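Local coordinates for glycosyl transferase (Staphylococcus aureus, PDB 5U02), which is a glycosyl transferase, here a C-terminal part with a helical linker domain and two beta domains of the E-set clan, at residues F144-H149 with Y237-E242; K150-L155 with R195-L200; E242-I247 with L295-V300. One frame throughout, in Å; residues are numbered along the deposited sequence.

Interaction 1 of 3, residues F144-H149 with Y237-E242; sequences FKFDNH and YAYTAE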
loop_
_atom_site.group_PDB
_atom_site.type_symbol
_atom_site.label_atom_id
_atom_site.label_comp_id
_atom_site.label_asym_id
_atom_site.label_seq_id
_atom_site.Cartn_x
_atom_site.Cartn_y
_atom_site.Cartn_z
ATOM N N PHE A 144 16.575 -8.776 10.353
ATOM C CA PHE A 144 16.579 -7.408 10.870
ATOM C C PHE A 144 17.935 -6.780 10.575
ATOM O O PHE A 144 18.921 -7.107 11.243
ATOM C CB PHE A 144 16.281 -7.388 12.367
ATOM C CG PHE A 144 16.097 -6.003 12.929
ATOM C CD1 PHE A 144 17.191 -5.234 13.293
ATOM C CD2 PHE A 144 14.828 -5.472 13.091
ATOM C CE1 PHE A 144 17.023 -3.953 13.806
ATOM C CE2 PHE A 144 14.650 -4.190 13.602
ATOM C CZ PHE A 144 15.746 -3.431 13.963
ATOM N N LYS A 145 17.979 -5.873 9.596
ATOM C CA LYS A 145 19.173 -5.104 9.268
ATOM C C LYS A 145 18.850 -3.615 9.321
ATOM O O LYS A 145 17.707 -3.205 9.094
ATOM C CB LYS A 145 19.710 -5.449 7.872
ATOM C CG LYS A 145 19.789 -6.937 7.563
ATOM C CD LYS A 145 20.879 -7.633 8.363
ATOM C CE LYS A 145 21.195 -8.995 7.762
ATOM N NZ LYS A 145 22.113 -9.800 8.617
ATOM N N PHE A 146 19.863 -2.798 9.606
ATOM C CA PHE A 146 19.633 -1.363 9.670
ATOM C C PHE A 146 20.952 -0.620 9.528
ATOM O O PHE A 146 22.035 -1.185 9.707
ATOM C CB PHE A 146 18.914 -0.961 10.966
ATOM C CG PHE A 146 19.780 -1.005 12.199
ATOM C CD1 PHE A 146 20.260 -2.209 12.692
ATOM C CD2 PHE A 146 20.076 0.156 12.891
ATOM C CE1 PHE A 146 21.044 -2.248 13.839
ATOM C CE2 PHE A 146 20.858 0.122 14.036
ATOM C CZ PHE A 146 21.343 -1.083 14.507
ATOM N N ASP A 147 20.831 0.655 9.169
ATOM C CA ASP A 147 21.946 1.588 9.102
ATOM C C ASP A 147 21.380 2.984 9.349
ATOM O O ASP A 147 20.228 3.131 9.768
ATOM C CB ASP A 147 22.684 1.456 7.761
ATOM C CG ASP A 147 21.748 1.530 6.563
ATOM O OD1 ASP A 147 20.873 2.424 6.533
ATOM O OD2 ASP A 147 21.884 0.685 5.648
ATOM N N ASN A 148 22.184 4.014 9.081
ATOM C CA ASN A 148 21.736 5.391 9.289
ATOM C C ASN A 148 20.718 5.851 8.249
ATOM O O ASN A 148 20.280 7.007 8.297
ATOM C CB ASN A 148 22.930 6.346 9.280
ATOM C CG ASN A 148 23.604 6.423 7.928
ATOM O OD1 ASN A 148 24.026 5.411 7.375
ATOM N ND2 ASN A 148 23.683 7.631 7.373
ATOM N N HIS A 149 20.325 4.982 7.324
ATOM C CA HIS A 149 19.433 5.334 6.228
ATOM C C HIS A 149 18.096 4.610 6.277
ATOM O O HIS A 149 17.060 5.225 6.001
ATOM C CB HIS A 149 20.150 5.081 4.890
ATOM C CG HIS A 149 19.254 5.108 3.690
ATOM N ND1 HIS A 149 18.940 3.980 2.957
ATOM C CD2 HIS A 149 18.577 6.133 3.116
ATOM C CE1 HIS A 149 18.132 4.320 1.968
ATOM N NE2 HIS A 149 17.892 5.617 2.045
ATOM N N TYR A 237 19.908 -12.264 16.326
ATOM C CA TYR A 237 20.132 -10.851 16.041
ATOM C C TYR A 237 21.554 -10.643 15.537
ATOM O O TYR A 237 22.516 -11.147 16.129
ATOM C CB TYR A 237 19.871 -10.026 17.299
ATOM C CG TYR A 237 19.950 -8.522 17.122
ATOM C CD1 TYR A 237 19.071 -7.850 16.278
ATOM C CD2 TYR A 237 20.877 -7.770 17.833
ATOM C CE1 TYR A 237 19.131 -6.476 16.133
ATOM C CE2 TYR A 237 20.938 -6.395 17.697
ATOM C CZ TYR A 237 20.067 -5.756 16.847
ATOM O OH TYR A 237 20.137 -4.391 16.713
ATOM N N ALA A 238 21.684 -9.906 14.433
ATOM C CA ALA A 238 22.924 -9.896 13.668
ATOM C C ALA A 238 23.974 -8.931 14.208
ATOM O O ALA A 238 25.098 -8.929 13.698
ATOM C CB ALA A 238 22.625 -9.562 12.205
ATOM N N TYR A 239 23.652 -8.123 15.214
ATOM C CA TYR A 239 24.576 -7.128 15.735
ATOM C C TYR A 239 24.843 -7.364 17.217
ATOM O O TYR A 239 24.043 -7.980 17.927
ATOM C CB TYR A 239 24.029 -5.707 15.540
ATOM C CG TYR A 239 23.584 -5.414 14.128
ATOM C CD1 TYR A 239 24.482 -4.952 13.178
ATOM C CD2 TYR A 239 22.266 -5.607 13.743
ATOM C CE1 TYR A 239 24.081 -4.689 11.882
ATOM C CE2 TYR A 239 21.856 -5.348 12.449
ATOM C CZ TYR A 239 22.767 -4.887 11.526
ATOM O OH TYR A 239 22.358 -4.627 10.240
ATOM N N THR A 240 25.991 -6.864 17.672
ATOM C CA THR A 240 26.243 -6.748 19.102
ATOM C C THR A 240 25.196 -5.839 19.736
ATOM O O THR A 240 24.733 -4.869 19.126
ATOM C CB THR A 240 27.645 -6.181 19.350
ATOM O OG1 THR A 240 28.613 -6.971 18.646
ATOM C CG2 THR A 240 27.978 -6.182 20.835
ATOM N N ALA A 241 24.815 -6.165 20.970
ATOM C CA ALA A 241 23.835 -5.357 21.684
ATOM C C ALA A 241 24.282 -3.903 21.745
ATOM O O ALA A 241 25.478 -3.606 21.806
ATOM C CB ALA A 241 23.624 -5.907 23.096
ATOM N N GLU A 242 23.305 -2.997 21.690
ATOM C CA GLU A 242 23.451 -1.546 21.735
ATOM C C GLU A 242 23.987 -0.945 20.434
ATOM O O GLU A 242 24.151 0.279 20.361
ATOM C CB GLU A 242 24.322 -1.086 22.915
ATOM C CG GLU A 242 23.747 -1.470 24.279
ATOM C CD GLU A 242 22.396 -0.818 24.551
ATOM O OE1 GLU A 242 22.191 0.336 24.122
ATOM O OE2 GLU A 242 21.535 -1.463 25.183
HETATM O O HOH W 1 19.223 -9.438 13.016
HETATM O O HOH W 2 24.188 -3.225 8.524
#
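Phe-146 swings its ring back between its own N and carbonyl carbon (chi1 74°), while Tyr-239 sends its ring out opposite its carbonyl carbon (chi1 -51°), and the two rings meet in a T-shaped pair. Phe-146 brings its CD1-CE1 edge to one face of the tyrosine, towards the rim, with Phe-146 CE1 3.5 Å from Tyr-239 CE2 and the planes 78° apart. The methyl of Ala-238 lies over the opposite face. At the far end of the ring, Tyr-239 OH accepts a fairly straight hydrogen bond from Phe-146 N at 3.2 Å. The same hydroxyl is 2.9 Å from the oxygen of water 2, which lies in the ring plane and donates to Phe-146 O, so the hydroxyl meets Phe-146 N directly and Phe-146 O through the water. Lys-145 crosses the ring end at about a right angle, its CB 3.6 Å from Tyr-239 OH, and its bent chain ends beside Ala-238 CB. A second water spans the backbones, donating to Phe-144 O and accepting from Ala-238 N. Alongside, Tyr-237 CE1 touches Phe-144 CD1 at 3.7 Å with the rings oblique, and Tyr-237 OH sits 3.7 Å from Phe-146 CE1; Pro-258 of strand 252-260 packs against all three of these rings. The loop thus binds the edge of strand 138-146 that faces away from strand 150-159 through a hydroxyl and waters, without adding a strand, and its aromatic rings pack on Phe-144, Phe-146 and Pro-258 of a beta domain consistent with the immunoglobulin-like E-set family.

Interaction 2 of 3, residues K150-L155 with R195-L200; sequences KIVTEL and RFNIML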
loop_
_atom_site.group_PDB
_atom_site.type_symbol
_atom_site.label_atom_id
_atom_site.label_comp_id
_atom_site.label_asym_id
_atom_site.label_seq_id
_atom_site.Cartn_x
_atom_site.Cartn_y
_atom_site.Cartn_z
ATOM N N LYS A 150 18.075 3.340 6.674
ATOM C CA LYS A 150 16.814 2.617 6.757
ATOM C C LYS A 150 16.959 1.402 7.662
ATOM O O LYS A 150 18.065 0.946 7.961
ATOM C CB LYS A 150 16.328 2.172 5.375
ATOM C CG LYS A 150 17.260 1.188 4.692
ATOM C CD LYS A 150 16.673 0.674 3.384
ATOM C CE LYS A 150 17.626 -0.302 2.713
ATOM N NZ LYS A 150 17.063 -0.840 1.449
ATOM N N ILE A 151 15.809 0.884 8.082
ATOM C CA ILE A 151 15.698 -0.400 8.760
ATOM C C ILE A 151 14.990 -1.360 7.817
ATOM O O ILE A 151 13.953 -1.014 7.236
ATOM C CB ILE A 151 14.926 -0.272 10.085
ATOM C CG1 ILE A 151 15.633 0.690 11.040
ATOM C CG2 ILE A 151 14.717 -1.641 10.727
ATOM C CD1 ILE A 151 14.743 1.154 12.187
ATOM N N VAL A 152 15.543 -2.557 7.660
ATOM C CA VAL A 152 14.925 -3.616 6.869
ATOM C C VAL A 152 14.658 -4.786 7.801
ATOM O O VAL A 152 15.597 -5.365 8.365
ATOM C CB VAL A 152 15.810 -4.046 5.689
ATOM C CG1 VAL A 152 15.100 -5.101 4.837
ATOM C CG2 VAL A 152 16.194 -2.838 4.854
ATOM N N THR A 153 13.383 -5.129 7.974
ATOM C CA THR A 153 13.017 -6.245 8.829
ATOM C C THR A 153 12.038 -7.149 8.098
ATOM O O THR A 153 11.155 -6.679 7.371
ATOM C CB THR A 153 12.425 -5.770 10.173
ATOM O OG1 THR A 153 12.266 -6.894 11.043
ATOM C CG2 THR A 153 11.085 -5.106 9.983
ATOM N N GLU A 154 12.216 -8.452 8.286
ATOM C CA GLU A 154 11.363 -9.466 7.687
ATOM C C GLU A 154 10.635 -10.204 8.800
ATOM O O GLU A 154 11.269 -10.701 9.736
ATOM C CB GLU A 154 12.190 -10.440 6.843
ATOM C CG GLU A 154 11.382 -11.491 6.113
ATOM C CD GLU A 154 12.268 -12.512 5.433
ATOM O OE1 GLU A 154 12.836 -13.369 6.145
ATOM O OE2 GLU A 154 12.408 -12.445 4.189
ATOM N N LEU A 155 9.311 -10.254 8.709
ATOM C CA LEU A 155 8.480 -10.971 9.666
ATOM C C LEU A 155 7.807 -12.128 8.949
ATOM O O LEU A 155 7.166 -11.931 7.912
ATOM C CB LEU A 155 7.434 -10.048 10.291
ATOM C CG LEU A 155 8.025 -8.838 11.020
ATOM C CD1 LEU A 155 6.921 -7.999 11.631
ATOM C CD2 LEU A 155 9.012 -9.294 12.080
ATOM N N ARG A 195 8.341 -8.166 4.289
ATOM C CA ARG A 195 9.517 -7.311 4.399
ATOM C C ARG A 195 9.108 -5.846 4.451
ATOM O O ARG A 195 8.338 -5.382 3.605
ATOM C CB ARG A 195 10.466 -7.544 3.223
ATOM C CG ARG A 195 11.585 -6.519 3.106
ATOM C CD ARG A 195 12.504 -6.883 1.960
ATOM N NE ARG A 195 13.166 -8.155 2.214
ATOM C CZ ARG A 195 14.480 -8.300 2.327
ATOM N NH1 ARG A 195 15.277 -7.250 2.177
ATOM N NH2 ARG A 195 14.993 -9.499 2.567
ATOM N N PHE A 196 9.643 -5.120 5.427
ATOM C CA PHE A 196 9.333 -3.710 5.625
ATOM C C PHE A 196 10.621 -2.903 5.550
ATOM O O PHE A 196 11.581 -3.191 6.275
ATOM C CB PHE A 196 8.633 -3.484 6.969
ATOM C CG PHE A 196 7.301 -4.173 7.088
ATOM C CD1 PHE A 196 7.217 -5.504 7.485
ATOM C CD2 PHE A 196 6.135 -3.493 6.779
ATOM C CE1 PHE A 196 5.982 -6.137 7.590
ATOM C CE2 PHE A 196 4.906 -4.111 6.875
ATOM C CZ PHE A 196 4.826 -5.435 7.281
ATOM N N ASN A 197 10.645 -1.906 4.658
ATOM C CA ASN A 197 11.706 -0.906 4.605
ATOM C C ASN A 197 11.225 0.316 5.377
ATOM O O ASN A 197 10.293 0.999 4.940
ATOM C CB ASN A 197 12.048 -0.527 3.165
ATOM C CG ASN A 197 12.532 -1.706 2.343
ATOM O OD1 ASN A 197 13.195 -2.605 2.851
ATOM N ND2 ASN A 197 12.196 -1.705 1.059
ATOM N N ILE A 198 11.848 0.582 6.521
ATOM C CA ILE A 198 11.526 1.735 7.354
ATOM C C ILE A 198 12.574 2.801 7.067
ATOM O O ILE A 198 13.678 2.767 7.621
ATOM C CB ILE A 198 11.504 1.380 8.841
ATOM C CG1 ILE A 198 10.540 0.233 9.126
ATOM C CG2 ILE A 198 11.136 2.596 9.666
ATOM C CD1 ILE A 198 10.777 -0.370 10.479
ATOM N N MET A 199 12.224 3.756 6.214
ATOM C CA MET A 199 13.129 4.839 5.853
ATOM C C MET A 199 13.181 5.859 6.987
ATOM O O MET A 199 12.156 6.449 7.344
ATOM C CB MET A 199 12.661 5.491 4.555
ATOM C CG MET A 199 12.227 4.486 3.506
ATOM S SD MET A 199 13.525 3.297 3.152
ATOM C CE MET A 199 14.687 4.343 2.290
ATOM N N LEU A 200 14.375 6.079 7.541
ATOM C CA LEU A 200 14.502 6.978 8.685
ATOM C C LEU A 200 14.139 8.415 8.329
ATOM O O LEU A 200 13.703 9.169 9.207
ATOM C CB LEU A 200 15.917 6.914 9.254
ATOM C CG LEU A 200 16.439 5.512 9.561
ATOM C CD1 LEU A 200 17.865 5.563 10.033
ATOM C CD2 LEU A 200 15.585 4.833 10.598
#
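Ile-151 and Ile-198 form a hydrogen-bonded antiparallel pair in which both amides are satisfied: Ile-151 N gives to Ile-198 O at 2.9 Å, and Ile-198 N returns a nearly straight bond to Ile-151 O at 2.7 Å. Two residues further along 150-155, and two back along 195-200, Thr-153 N reaches Phe-196 O at 3.1 Å and Phe-196 N reaches Thr-153 O at 2.9 Å. On the buried face the isoleucines touch CB to CB at 4.0 Å, and Thr-153 OG1 is hydrogen-bonded to Ala-143 O. The other face carries the polar ends. Lys-150 runs alongside Met-199, its CB 3.8 Å from Met-199 SD, and its NZ forms a salt bridge with Glu-201 of the second subunit. Val-152, with CG1 opposite its N (chi1 -177°), puts that methyl 3.4 Å from Arg-195 NH1, while Asn-197 lies beside it and donates through ND2 to Asp-202 of the second subunit. Tyr-206 OH of that subunit hydrogen-bonds to Glu-154 OE2 and, weakly, to Arg-195 NE; Glu-154 OE1 pairs with Thr-142 OG1. Strand 138-146 flanks 150-159, strand 181-190 borders 193-199 on the other side, Leu-171 of strand 168-175 packs on the buried face, and Met-199 N-caps helix 200-203.

Interaction 3 of 3, residues E242-I247 with L295-V300; sequences ETSALI and LDRGYV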
loop_
_atom_site.group_PDB
_atom_site.type_symbol
_atom_site.label_atom_id
_atom_site.label_comp_id
_atom_site.label_asym_id
_atom_site.label_seq_id
_atom_site.Cartn_x
_atom_site.Cartn_y
_atom_site.Cartn_z
ATOM N N GLU A 242 23.305 -2.997 21.690
ATOM C CA GLU A 242 23.451 -1.546 21.735
ATOM C C GLU A 242 23.987 -0.945 20.434
ATOM O O GLU A 242 24.151 0.279 20.361
ATOM C CB GLU A 242 24.322 -1.086 22.915
ATOM C CG GLU A 242 23.747 -1.470 24.279
ATOM C CD GLU A 242 22.396 -0.818 24.551
ATOM O OE1 GLU A 242 22.191 0.336 24.122
ATOM O OE2 GLU A 242 21.535 -1.463 25.183
ATOM N N THR A 243 24.239 -1.749 19.400
ATOM C CA THR A 243 24.562 -1.201 18.087
ATOM C C THR A 243 23.457 -0.249 17.633
ATOM O O THR A 243 22.269 -0.579 17.712
ATOM C CB THR A 243 24.746 -2.334 17.071
ATOM O OG1 THR A 243 25.903 -3.101 17.414
ATOM C CG2 THR A 243 24.920 -1.780 15.662
ATOM N N SER A 244 23.849 0.934 17.160
ATOM C CA SER A 244 22.926 2.039 16.940
ATOM C C SER A 244 23.090 2.624 15.545
ATOM O O SER A 244 24.026 2.307 14.808
ATOM C CB SER A 244 23.136 3.158 17.973
ATOM O OG SER A 244 22.901 2.696 19.283
ATOM N N ALA A 245 22.160 3.513 15.210
ATOM C CA ALA A 245 22.184 4.298 13.987
ATOM C C ALA A 245 22.171 5.777 14.348
ATOM O O ALA A 245 21.426 6.200 15.241
ATOM C CB ALA A 245 20.982 3.968 13.099
ATOM N N LEU A 246 22.992 6.561 13.654
ATOM C CA LEU A 246 23.082 7.992 13.905
ATOM C C LEU A 246 21.987 8.726 13.140
ATOM O O LEU A 246 21.807 8.511 11.938
ATOM C CB LEU A 246 24.457 8.524 13.504
ATOM C CG LEU A 246 24.743 10.000 13.780
ATOM C CD1 LEU A 246 24.818 10.270 15.273
ATOM C CD2 LEU A 246 26.026 10.426 13.084
ATOM N N ILE A 247 21.270 9.599 13.841
ATOM C CA ILE A 247 20.186 10.389 13.270
ATOM C C ILE A 247 20.479 11.860 13.530
ATOM O O ILE A 247 20.946 12.220 14.617
ATOM C CB ILE A 247 18.823 9.972 13.867
ATOM C CG1 ILE A 247 18.408 8.602 13.316
ATOM C CG2 ILE A 247 17.750 11.027 13.608
ATOM C CD1 ILE A 247 17.147 8.040 13.932
ATOM N N LEU A 295 32.553 4.893 20.339
ATOM C CA LEU A 295 33.324 4.753 21.573
ATOM C C LEU A 295 32.635 3.829 22.571
ATOM O O LEU A 295 33.287 2.981 23.191
ATOM C CB LEU A 295 33.568 6.126 22.197
ATOM C CG LEU A 295 34.184 7.168 21.265
ATOM C CD1 LEU A 295 34.425 8.469 22.014
ATOM C CD2 LEU A 295 35.477 6.641 20.640
ATOM N N ASP A 296 31.318 3.985 22.747
ATOM C CA ASP A 296 30.564 3.201 23.717
ATOM C C ASP A 296 29.750 2.087 23.086
ATOM O O ASP A 296 29.378 1.138 23.786
ATOM C CB ASP A 296 29.621 4.108 24.518
ATOM C CG ASP A 296 30.378 5.135 25.379
ATOM O OD1 ASP A 296 31.577 4.924 25.647
ATOM O OD2 ASP A 296 29.762 6.134 25.789
ATOM N N ARG A 297 29.459 2.194 21.796
ATOM C CA ARG A 297 28.630 1.231 21.095
ATOM C C ARG A 297 28.943 1.363 19.613
ATOM O O ARG A 297 29.490 2.373 19.166
ATOM C CB ARG A 297 27.141 1.472 21.372
ATOM C CG ARG A 297 26.623 2.781 20.784
ATOM C CD ARG A 297 25.209 3.110 21.246
ATOM N NE ARG A 297 25.178 3.801 22.532
ATOM C CZ ARG A 297 24.605 3.322 23.630
ATOM N NH1 ARG A 297 24.005 2.140 23.613
ATOM N NH2 ARG A 297 24.630 4.031 24.746
ATOM N N GLY A 298 28.609 0.328 18.855
ATOM C CA GLY A 298 28.798 0.395 17.425
ATOM C C GLY A 298 27.736 1.250 16.758
ATOM O O GLY A 298 26.593 1.326 17.206
ATOM N N TYR A 299 28.137 1.909 15.672
ATOM C CA TYR A 299 27.234 2.657 14.808
ATOM C C TYR A 299 27.353 2.114 13.392
ATOM O O TYR A 299 28.461 2.017 12.851
ATOM C CB TYR A 299 27.551 4.156 14.832
ATOM C CG TYR A 299 26.973 4.878 16.023
ATOM C CD1 TYR A 299 27.653 4.913 17.242
ATOM C CD2 TYR A 299 25.749 5.527 15.933
ATOM C CE1 TYR A 299 27.122 5.571 18.334
ATOM C CE2 TYR A 299 25.212 6.188 17.020
ATOM C CZ TYR A 299 25.902 6.207 18.217
ATOM O OH TYR A 299 25.367 6.865 19.300
ATOM N N VAL A 300 26.219 1.756 12.799
ATOM C CA VAL A 300 26.188 1.179 11.463
ATOM C C VAL A 300 25.780 2.263 10.476
ATOM O O VAL A 300 24.777 2.961 10.683
ATOM C CB VAL A 300 25.232 -0.026 11.391
ATOM C CG1 VAL A 300 25.916 -1.273 11.930
ATOM C CG2 VAL A 300 23.946 0.258 12.157
HETATM O O HOH W 3 27.740 -2.143 19.777
HETATM O O HOH W 4 24.874 5.357 11.980
#
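Ser-244 and Tyr-299 form a single backbone bridge, residues 242-246 and 297-300 running 52° apart: Ser-244 N donates to Gly-298 O at 2.8 Å, and Val-300 N to Ser-244 O at 3.0 Å. Tyr-299 lays one ring face over Ser-244 CB in a CH-pi contact, 4.2 Å from that CB to the ring centroid, and turns its CD2-CE2 edge to Leu-246 N. That amide is met by water 4, which it shares with Val-300 O. Since 242-247 belongs to the first C-terminal E-set region and 295-300 to the second, this short bridge joins the two regions, probably both immunoglobulin-like. Arg-297 starts with CG between its N and carbonyl carbon (chi1 67°) and bends at chi3, laying its chain against the Glu-242 carbonyl; its CD comes 3.1 Å from Ser-244 OG, the hydroxyl itself being hydrogen-bonded to Thr-257 OG1. From there Arg-297 NH1 makes a salt bridge to Glu-242 OE1 at 2.6 Å, OE1 meeting the guanidinium at its edge, near its plane, while the carboxylate plane is turned 69° from it. The Glu-242 side chain lies about 3 Å (nearest atoms) from a bound imidazole, probably from the crystallisation liquor. On the other side of the bridge, Thr-243 CG2 meets Val-300 CG1 at 3.9 Å, the side chains crossing at about a right angle, and water 3 links Thr-243 OG1 with Gly-298 N.

In the fold
After the N-terminal helices and a small three-stranded sheet, the chain enters strand 138-146 and turns through Asp-147 to His-149 into strand 150-159. Interaction 2 closes first, when strand 193-199 returns beside 150-159, and it lies wholly within the longer loop that interaction 1 closes when residues 237-242 come back to 144-149. The two touch through Lys-145 with Val-152 and His-149 with Leu-200. Interaction 3 then opens at Glu-242, which it shares with interaction 1, and closes at 295-300, in series with both. Phe-146 touches Thr-243 and Val-300, so interactions 1 and 3 pack together, carrying the contacts from the first C-terminal sheet across to a loop of the second.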